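Side-chain contacts in TRAP-type transporter, periplasmic component (Cupriavidus necator, PDB 4P8B), which binds (S)-2-acetolactate and probably delivers it, as the periplasmic receptor of a TRAP-type transporter, to its membrane partners for uptake: residues Pro41-Gly46 with Phe221-Leu226; Phe83-Ile86 with Val90-Met93; Asn216-Phe221 with Ala288-Asp293. All coordinates share one frame; numbering follows the deposited sequence.

Interaction 1. Residues Pro41-Gly46 with Phe221-Leu226. With X2X ((2S)-2-hydroxy-2-methyl-3-oxobutanoic acid), chain D.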
loop_
_atom_site.group_PDB
_atom_site.type_symbol
_atom_site.label_atom_id
_atom_site.label_comp_id
_atom_site.label_asym_id
_atom_site.label_seq_id
_atom_site.Cartn_x
_atom_site.Cartn_y
_atom_site.Cartn_z
ATOM N N PRO A 41 13.459 1.012 -6.803
ATOM C CA PRO A 41 13.162 1.917 -7.917
ATOM C C PRO A 41 12.597 1.266 -9.197
ATOM O O PRO A 41 12.252 1.993 -10.117
ATOM C CB PRO A 41 14.526 2.543 -8.224
ATOM C CG PRO A 41 15.325 2.374 -6.974
ATOM C CD PRO A 41 14.854 1.114 -6.346
ATOM N N ALA A 42 12.525 -0.054 -9.277
ATOM C CA ALA A 42 11.806 -0.677 -10.384
ATOM C C ALA A 42 10.307 -0.388 -10.269
ATOM O O ALA A 42 9.561 -0.542 -11.247
ATOM C CB ALA A 42 12.036 -2.168 -10.388
ATOM N N PHE A 43 9.842 -0.033 -9.060
ATOM C CA PHE A 43 8.414 0.151 -8.767
ATOM C C PHE A 43 8.105 1.608 -8.536
ATOM O O PHE A 43 8.962 2.337 -8.074
ATOM C CB PHE A 43 8.077 -0.618 -7.487
ATOM C CG PHE A 43 8.318 -2.087 -7.587
ATOM C CD1 PHE A 43 9.577 -2.641 -7.345
ATOM C CD2 PHE A 43 7.290 -2.923 -7.958
ATOM C CE1 PHE A 43 9.778 -4.011 -7.453
ATOM C CE2 PHE A 43 7.494 -4.273 -8.066
ATOM C CZ PHE A 43 8.739 -4.820 -7.827
ATOM N N PRO A 44 6.861 2.043 -8.788
ATOM C CA PRO A 44 6.530 3.438 -8.489
ATOM C C PRO A 44 6.863 3.847 -7.052
ATOM O O PRO A 44 7.420 4.906 -6.834
ATOM C CB PRO A 44 5.025 3.493 -8.764
ATOM C CG PRO A 44 4.852 2.483 -9.869
ATOM C CD PRO A 44 5.757 1.365 -9.492
ATOM N N TRP A 45 6.580 2.964 -6.101
ATOM C CA TRP A 45 6.857 3.224 -4.681
ATOM C C TRP A 45 8.324 3.618 -4.486
ATOM O O TRP A 45 8.640 4.677 -3.911
ATOM C CB TRP A 45 6.501 1.971 -3.911
ATOM C CG TRP A 45 6.779 1.882 -2.453
ATOM C CD1 TRP A 45 7.610 2.657 -1.679
ATOM C CD2 TRP A 45 6.188 0.927 -1.585
ATOM N NE1 TRP A 45 7.577 2.195 -0.380
ATOM C CE2 TRP A 45 6.701 1.144 -0.297
ATOM C CE3 TRP A 45 5.264 -0.105 -1.786
ATOM C CZ2 TRP A 45 6.329 0.362 0.786
ATOM C CZ3 TRP A 45 4.886 -0.861 -0.728
ATOM C CH2 TRP A 45 5.435 -0.645 0.557
ATOM N N GLY A 46 9.238 2.808 -5.000
ATOM C CA GLY A 46 10.651 3.090 -4.832
ATOM C C GLY A 46 11.114 4.302 -5.623
ATOM O O GLY A 46 11.991 5.052 -5.176
ATOM N N PHE A 221 2.375 -5.845 -9.790
ATOM C CA PHE A 221 2.224 -7.043 -10.633
ATOM C C PHE A 221 3.109 -6.921 -11.853
ATOM O O PHE A 221 3.821 -7.856 -12.228
ATOM C CB PHE A 221 0.739 -7.156 -11.038
ATOM C CG PHE A 221 0.400 -8.379 -11.842
ATOM C CD1 PHE A 221 0.632 -8.404 -13.206
ATOM C CD2 PHE A 221 -0.128 -9.499 -11.228
ATOM C CE1 PHE A 221 0.299 -9.522 -13.953
ATOM C CE2 PHE A 221 -0.434 -10.634 -11.984
ATOM C CZ PHE A 221 -0.225 -10.633 -13.320
ATOM N N ALA A 222 3.087 -5.756 -12.485
ATOM C CA ALA A 222 3.847 -5.539 -13.717
ATOM C C ALA A 222 5.352 -5.508 -13.496
ATOM O O ALA A 222 6.091 -6.211 -14.167
ATOM C CB ALA A 222 3.393 -4.260 -14.399
ATOM N N ALA A 223 5.819 -4.705 -12.537
ATOM C CA ALA A 223 7.258 -4.507 -12.374
ATOM C C ALA A 223 7.915 -5.743 -11.785
ATOM O O ALA A 223 9.088 -6.000 -12.053
ATOM C CB ALA A 223 7.548 -3.279 -11.518
ATOM N N ALA A 224 7.177 -6.515 -10.999
ATOM C CA ALA A 224 7.664 -7.788 -10.490
ATOM C C ALA A 224 7.398 -8.930 -11.482
ATOM O O ALA A 224 7.775 -10.069 -11.208
ATOM C CB ALA A 224 7.027 -8.102 -9.147
ATOM N N LYS A 225 6.758 -8.637 -12.617
ATOM C CA LYS A 225 6.500 -9.645 -13.654
ATOM C C LYS A 225 5.850 -10.882 -13.065
ATOM O O LYS A 225 6.295 -12.008 -13.317
ATOM C CB LYS A 225 7.792 -9.999 -14.381
ATOM C CG LYS A 225 8.433 -8.822 -15.052
ATOM C CD LYS A 225 9.554 -9.241 -15.968
ATOM C CE LYS A 225 10.020 -8.072 -16.817
ATOM N NZ LYS A 225 10.677 -7.015 -16.003
ATOM N N LEU A 226 4.739 -10.697 -12.341
ATOM C CA LEU A 226 4.225 -11.813 -11.535
ATOM C C LEU A 226 3.647 -12.927 -12.392
ATOM O O LEU A 226 3.532 -14.052 -11.933
ATOM C CB LEU A 226 3.213 -11.333 -10.495
ATOM C CG LEU A 226 3.836 -10.491 -9.382
ATOM C CD1 LEU A 226 2.746 -10.186 -8.341
ATOM C CD2 LEU A 226 4.991 -11.170 -8.716
HETATM O OAD X2X D . 4.009 -6.876 0.443
HETATM C CAH X2X D . 3.329 -6.340 -0.491
HETATM O OAE X2X D . 2.452 -6.995 -1.127
HETATM C CAI X2X D . 3.543 -4.906 -0.848
HETATM C CAB X2X D . 4.908 -4.777 -1.489
HETATM O OAF X2X D . 2.481 -4.410 -1.612
HETATM C CAG X2X D . 3.498 -4.168 0.451
HETATM O OAC X2X D . 4.541 -3.846 1.019
HETATM C CAA X2X D . 2.185 -3.849 1.081
#
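At the edge of the acetolactate cleft of this TRAP solute-binding protein, F43, the N-cap residue of helix 44-59, packs against A223 and A224 at the C-terminal end of helix 218-223. The methyl of A223 sits over one face of the F43 ring as a CH-pi contact, its CB 3.9 Å from the ring centroid and 29° off the normal. That A223 CB leans toward the CD2-CE2 side of the ring, 3.6 Å from F43 CD2. A224 comes from another side: its CB lies in the plane of the ring, at the edge, 3.9 Å from F43 CZ. With CG beside its own backbone N and anti to the carbonyl carbon (chi1 -61°), F43 swings its ring across to this helix end. The same A223 methyl also meets the backbone O of A42, with CB and O 3.4 Å apart. Past A224 the chain turns in a Schellman motif, with K225 at positive phi. Two residues along from F43, W45 reaches inward, its CH2 3.4 Å from OAC of the ligand. Apart from the A42 O touch, the protein contact is two methyls against one ring, so it rests on van der Waals and CH-pi packing rather than on hydrogen bonds.

Interaction 2. Residues Phe83-Ile86 with Val90-Met93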
loop_
_atom_site.group_PDB
_atom_site.type_symbol
_atom_site.label_atom_id
_atom_site.label_comp_id
_atom_site.label_asym_id
_atom_site.label_seq_id
_atom_site.Cartn_x
_atom_site.Cartn_y
_atom_site.Cartn_z
ATOM N N PHE A 83 7.458 -0.028 11.166
ATOM C CA PHE A 83 7.025 1.159 11.892
ATOM C C PHE A 83 7.782 1.282 13.206
ATOM O O PHE A 83 8.220 2.375 13.587
ATOM C CB PHE A 83 5.520 1.140 12.164
ATOM C CG PHE A 83 5.008 2.417 12.751
ATOM C CD1 PHE A 83 4.769 3.499 11.927
ATOM C CD2 PHE A 83 4.795 2.554 14.116
ATOM C CE1 PHE A 83 4.301 4.674 12.418
ATOM C CE2 PHE A 83 4.323 3.752 14.631
ATOM C CZ PHE A 83 4.090 4.820 13.777
ATOM N N SER A 84 7.909 0.177 13.933
ATOM C CA SER A 84 8.611 0.227 15.213
ATOM C C SER A 84 10.070 0.649 15.029
ATOM O O SER A 84 10.621 1.401 15.828
ATOM C CB SER A 84 8.532 -1.124 15.917
ATOM O OG SER A 84 7.192 -1.570 15.991
ATOM N N ALA A 85 10.699 0.176 13.959
ATOM C CA ALA A 85 12.087 0.541 13.686
ATOM C C ALA A 85 12.216 2.033 13.358
ATOM O O ALA A 85 13.204 2.675 13.732
ATOM C CB ALA A 85 12.642 -0.323 12.543
ATOM N N ILE A 86 11.217 2.587 12.664
ATOM C CA ILE A 86 11.186 4.034 12.437
ATOM C C ILE A 86 11.002 4.795 13.761
ATOM O O ILE A 86 11.742 5.729 14.032
ATOM C CB ILE A 86 10.062 4.471 11.462
ATOM C CG1 ILE A 86 10.222 3.822 10.099
ATOM C CG2 ILE A 86 10.092 5.989 11.294
ATOM C CD1 ILE A 86 8.959 3.850 9.262
ATOM N N VAL A 90 15.994 3.144 14.394
ATOM C CA VAL A 90 16.797 2.256 13.570
ATOM C C VAL A 90 16.698 2.715 12.110
ATOM O O VAL A 90 17.661 2.677 11.353
ATOM C CB VAL A 90 16.314 0.807 13.715
ATOM C CG1 VAL A 90 16.893 -0.090 12.613
ATOM C CG2 VAL A 90 16.661 0.280 15.097
ATOM N N ILE A 91 15.509 3.167 11.725
ATOM C CA ILE A 91 15.276 3.757 10.408
ATOM C C ILE A 91 15.047 5.259 10.582
ATOM O O ILE A 91 14.254 5.669 11.435
ATOM C CB ILE A 91 14.029 3.127 9.745
ATOM C CG1 ILE A 91 14.270 1.641 9.489
ATOM C CG2 ILE A 91 13.687 3.829 8.437
ATOM C CD1 ILE A 91 13.016 0.882 9.137
ATOM N N ASP A 92 15.693 6.068 9.754
ATOM C CA ASP A 92 15.601 7.526 9.903
ATOM C C ASP A 92 14.359 8.079 9.229
ATOM O O ASP A 92 13.738 9.027 9.727
ATOM C CB ASP A 92 16.824 8.199 9.286
ATOM C CG ASP A 92 18.142 7.830 9.985
ATOM O OD1 ASP A 92 18.166 7.646 11.220
ATOM O OD2 ASP A 92 19.138 7.737 9.261
HETATM N N MSE A 93 14.016 7.505 8.080
HETATM C CA MSE A 93 12.880 7.974 7.300
HETATM C C MSE A 93 12.395 6.834 6.418
HETATM O O MSE A 93 13.091 5.831 6.248
HETATM C CB MSE A 93 13.222 9.210 6.458
HETATM C CG MSE A 93 14.330 9.075 5.413
HETATM SE SE MSE A 93 15.398 10.776 5.205
HETATM C CE MSE A 93 14.015 11.856 4.426
#
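I91 keeps CG1 beside its backbone N (chi1 -64°) and then runs extended at chi2, which carries CD1 to the methyl of A85, while CG2 is turned toward I86. The first torsion of I86 is of the same kind, and it brings CG1 out to meet that CG2. The resulting touches are close: I91 CD1 lies 3.6 Å from A85 CB, and I91 CG2 lies 3.8 Å from I86 CG1. The two isoleucine side chains cross obliquely where these branches meet. V90 adds its beta carbon, with V90 CB 4.0 Å from A85 CB, at the exposed margin of the patch.

In the backbone, the N of I91 donates to the O of A85 at 3.1 Å. The N-H points almost straight at the oxygen, 172°, but the donor stands above the carbonyl plane, 60° out of it. This bond ties the residue three past the helix end back to A85 in the last turns of the helix, and helps hold the I91 side chain against A85 and I86. The O of I91 is buried here with no partner in the model, which probably costs some energy.

The contact folds the connection from helix 82-88 to strand 93-97 back onto the helix, in the domain built around the five-stranded sheet. I86 also packs on V144 of strand 144-154, its O accepts a bond from N249 ND2, and I91 rests on S36. D92 bonds through OD2 to the N of K34, and M93, present as selenomethionine, pairs by backbone with K34 and S36, so the turn leads directly into the sheet beside strand 33-36.

Interaction 3. Residues Asn216-Phe221 with Ala288-Asp293. With X2X ((2S)-2-hydroxy-2-methyl-3-oxobutanoic acid), chain D.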
loop_
_atom_site.group_PDB
_atom_site.type_symbol
_atom_site.label_atom_id
_atom_site.label_comp_id
_atom_site.label_asym_id
_atom_site.label_seq_id
_atom_site.Cartn_x
_atom_site.Cartn_y
_atom_site.Cartn_z
ATOM N N ASN A 216 -2.195 -7.384 -5.197
ATOM C CA ASN A 216 -1.261 -6.243 -5.233
ATOM C C ASN A 216 -1.670 -5.279 -6.334
ATOM O O ASN A 216 -2.443 -5.640 -7.240
ATOM C CB ASN A 216 0.181 -6.712 -5.509
ATOM C CG ASN A 216 1.088 -6.629 -4.292
ATOM O OD1 ASN A 216 1.272 -5.562 -3.725
ATOM N ND2 ASN A 216 1.689 -7.744 -3.910
ATOM N N PRO A 217 -1.190 -4.034 -6.273
ATOM C CA PRO A 217 -1.509 -3.101 -7.348
ATOM C C PRO A 217 -0.959 -3.545 -8.696
ATOM O O PRO A 217 0.042 -4.285 -8.790
ATOM C CB PRO A 217 -0.864 -1.787 -6.864
ATOM C CG PRO A 217 -0.710 -1.962 -5.412
ATOM C CD PRO A 217 -0.365 -3.406 -5.232
ATOM N N GLN A 218 -1.567 -3.043 -9.765
ATOM C CA GLN A 218 -1.123 -3.376 -11.092
ATOM C C GLN A 218 0.343 -3.045 -11.306
ATOM O O GLN A 218 1.061 -3.793 -11.938
ATOM C CB GLN A 218 -1.973 -2.659 -12.141
ATOM C CG GLN A 218 -1.698 -3.114 -13.574
ATOM C CD GLN A 218 -0.521 -2.429 -14.203
ATOM O OE1 GLN A 218 -0.089 -1.374 -13.747
ATOM N NE2 GLN A 218 0.036 -3.035 -15.258
ATOM N N SER A 219 0.805 -1.929 -10.768
ATOM C CA SER A 219 2.176 -1.536 -11.044
ATOM C C SER A 219 3.199 -2.480 -10.407
ATOM O O SER A 219 4.307 -2.619 -10.914
ATOM C CB SER A 219 2.426 -0.097 -10.609
ATOM O OG SER A 219 2.263 0.042 -9.213
ATOM N N VAL A 220 2.818 -3.112 -9.309
ATOM C CA VAL A 220 3.626 -4.098 -8.613
ATOM C C VAL A 220 3.571 -5.416 -9.379
ATOM O O VAL A 220 4.614 -6.007 -9.658
ATOM C CB VAL A 220 3.154 -4.249 -7.168
ATOM C CG1 VAL A 220 3.890 -5.364 -6.467
ATOM C CG2 VAL A 220 3.328 -2.921 -6.415
ATOM N N PHE A 221 2.375 -5.845 -9.790
ATOM C CA PHE A 221 2.224 -7.043 -10.633
ATOM C C PHE A 221 3.109 -6.921 -11.853
ATOM O O PHE A 221 3.821 -7.856 -12.228
ATOM C CB PHE A 221 0.739 -7.156 -11.038
ATOM C CG PHE A 221 0.400 -8.379 -11.842
ATOM C CD1 PHE A 221 0.632 -8.404 -13.206
ATOM C CD2 PHE A 221 -0.128 -9.499 -11.228
ATOM C CE1 PHE A 221 0.299 -9.522 -13.953
ATOM C CE2 PHE A 221 -0.434 -10.634 -11.984
ATOM C CZ PHE A 221 -0.225 -10.633 -13.320
ATOM N N ALA A 288 -8.536 1.017 -18.856
ATOM C CA ALA A 288 -7.344 0.494 -18.180
ATOM C C ALA A 288 -6.383 -0.252 -19.113
ATOM O O ALA A 288 -6.288 -1.484 -19.081
ATOM C CB ALA A 288 -7.747 -0.390 -17.006
ATOM N N PRO A 289 -5.655 0.509 -19.943
ATOM C CA PRO A 289 -4.585 0.023 -20.819
ATOM C C PRO A 289 -3.520 -0.771 -20.076
ATOM O O PRO A 289 -2.950 -1.696 -20.654
ATOM C CB PRO A 289 -3.961 1.310 -21.378
ATOM C CG PRO A 289 -4.955 2.382 -21.138
ATOM C CD PRO A 289 -5.787 1.976 -19.975
ATOM N N ALA A 290 -3.250 -0.443 -18.816
ATOM C CA ALA A 290 -2.174 -1.116 -18.134
ATOM C C ALA A 290 -2.488 -2.597 -17.954
ATOM O O ALA A 290 -1.598 -3.432 -18.046
ATOM C CB ALA A 290 -1.900 -0.451 -16.800
ATOM N N TRP A 291 -3.742 -2.928 -17.672
ATOM C CA TRP A 291 -4.105 -4.342 -17.576
ATOM C C TRP A 291 -4.126 -5.024 -18.950
ATOM O O TRP A 291 -3.799 -6.204 -19.061
ATOM C CB TRP A 291 -5.436 -4.522 -16.820
ATOM C CG TRP A 291 -5.243 -4.435 -15.329
ATOM C CD1 TRP A 291 -5.779 -3.510 -14.471
ATOM C CD2 TRP A 291 -4.444 -5.309 -14.527
ATOM N NE1 TRP A 291 -5.353 -3.758 -13.186
ATOM C CE2 TRP A 291 -4.524 -4.852 -13.197
ATOM C CE3 TRP A 291 -3.644 -6.421 -14.808
ATOM C CZ2 TRP A 291 -3.860 -5.491 -12.152
ATOM C CZ3 TRP A 291 -2.976 -7.042 -13.768
ATOM C CH2 TRP A 291 -3.085 -6.562 -12.450
ATOM N N LYS A 292 -4.464 -4.288 -19.999
ATOM C CA LYS A 292 -4.378 -4.855 -21.339
ATOM C C LYS A 292 -2.938 -5.208 -21.665
ATOM O O LYS A 292 -2.676 -6.191 -22.363
ATOM C CB LYS A 292 -4.947 -3.873 -22.357
ATOM C CG LYS A 292 -6.445 -3.680 -22.210
ATOM C CD LYS A 292 -6.981 -2.644 -23.188
ATOM C CE LYS A 292 -8.474 -2.411 -22.984
ATOM N NZ LYS A 292 -9.001 -1.321 -23.862
ATOM N N ASP A 293 -1.994 -4.416 -21.173
ATOM C CA ASP A 293 -0.583 -4.729 -21.350
ATOM C C ASP A 293 -0.236 -6.089 -20.744
ATOM O O ASP A 293 0.612 -6.812 -21.267
ATOM C CB ASP A 293 0.292 -3.630 -20.738
ATOM C CG ASP A 293 0.179 -2.317 -21.488
ATOM O OD1 ASP A 293 -0.180 -2.352 -22.686
ATOM O OD2 ASP A 293 0.448 -1.260 -20.873
HETATM O OAD X2X D . 4.009 -6.876 0.443
HETATM C CAH X2X D . 3.329 -6.340 -0.491
HETATM O OAE X2X D . 2.452 -6.995 -1.127
HETATM C CAI X2X D . 3.543 -4.906 -0.848
HETATM C CAB X2X D . 4.908 -4.777 -1.489
HETATM O OAF X2X D . 2.481 -4.410 -1.612
HETATM C CAG X2X D . 3.498 -4.168 0.451
HETATM O OAC X2X D . 4.541 -3.846 1.019
HETATM C CAA X2X D . 2.185 -3.849 1.081
#
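Q218 lays its aliphatic stem on the indole of W291. Q218 CG stands over the centre of the six-membered ring, 3.5 Å from its centroid and 18° off the normal, a CH-pi contact, and Q218 CB comes within 3.4 Å of W291 CZ2. CG of Q218 is anti to the backbone N, and the bend at chi2 then lifts the amide away from the ring and over A290, almost perpendicular to the indole. There Q218 CD meets A290 CB at 3.5 Å, and Q218 NE2 is 3.3 Å from the O of A290.

One turn along from Q218, F221 takes the edge of the W291 indole on its face: an edge-to-face pair with the centroids of the F221 ring and the W291 six-membered ring 5.3 Å apart and their planes at 61°. The closest carbons are F221 CD1 and W291 CZ3, 3.9 Å apart, with CZ3 lying toward the rim of the phenyl ring.

These residues join helix 218-223 to the first turn of helix 289-295, behind the ligand cleft of the periplasmic binding-protein fold. The side chains of F221 and W291 both rest on V234 of strand 233-235, and Q218 packs on L283.

On the ligand side, strand 213-216 ends at N216, just ahead of helix 218-223. Its amide reads acetolactate with both ends: N216 OD1 accepts from the ligand hydroxyl OAF at 2.7 Å, and N216 ND2 donates to the carboxylate oxygen OAE at 3.0 Å, a bent bond of 140°. Q214 OE1 takes a further hydrogen bond from N216 ND2, which probably helps fix the rotation of the amide, while R155 and W199 pack beside it.

Overall arrangement
From the N terminus, 41-46 comes first, at the start of helix 44-59, and waits until 221-226 to close interaction 1, a loop of about 175 residues. Nested inside that loop is interaction 2, a short local return in which 90-93 folds onto helix 82-88 before the chain enters strand 93-97. Interaction 3 opens at 216-221, before the first loop has closed, and ends at 288-293, so the two cross; they share F221 and helix 218-223, and P44 packs on S219 between them. Together they link helix 218-223 to helices 44-59 and 289-295, and W45 and N216 of their segments touch the acetolactate. Interaction 2 stands apart, its centre about 30 Å from that of interaction 3.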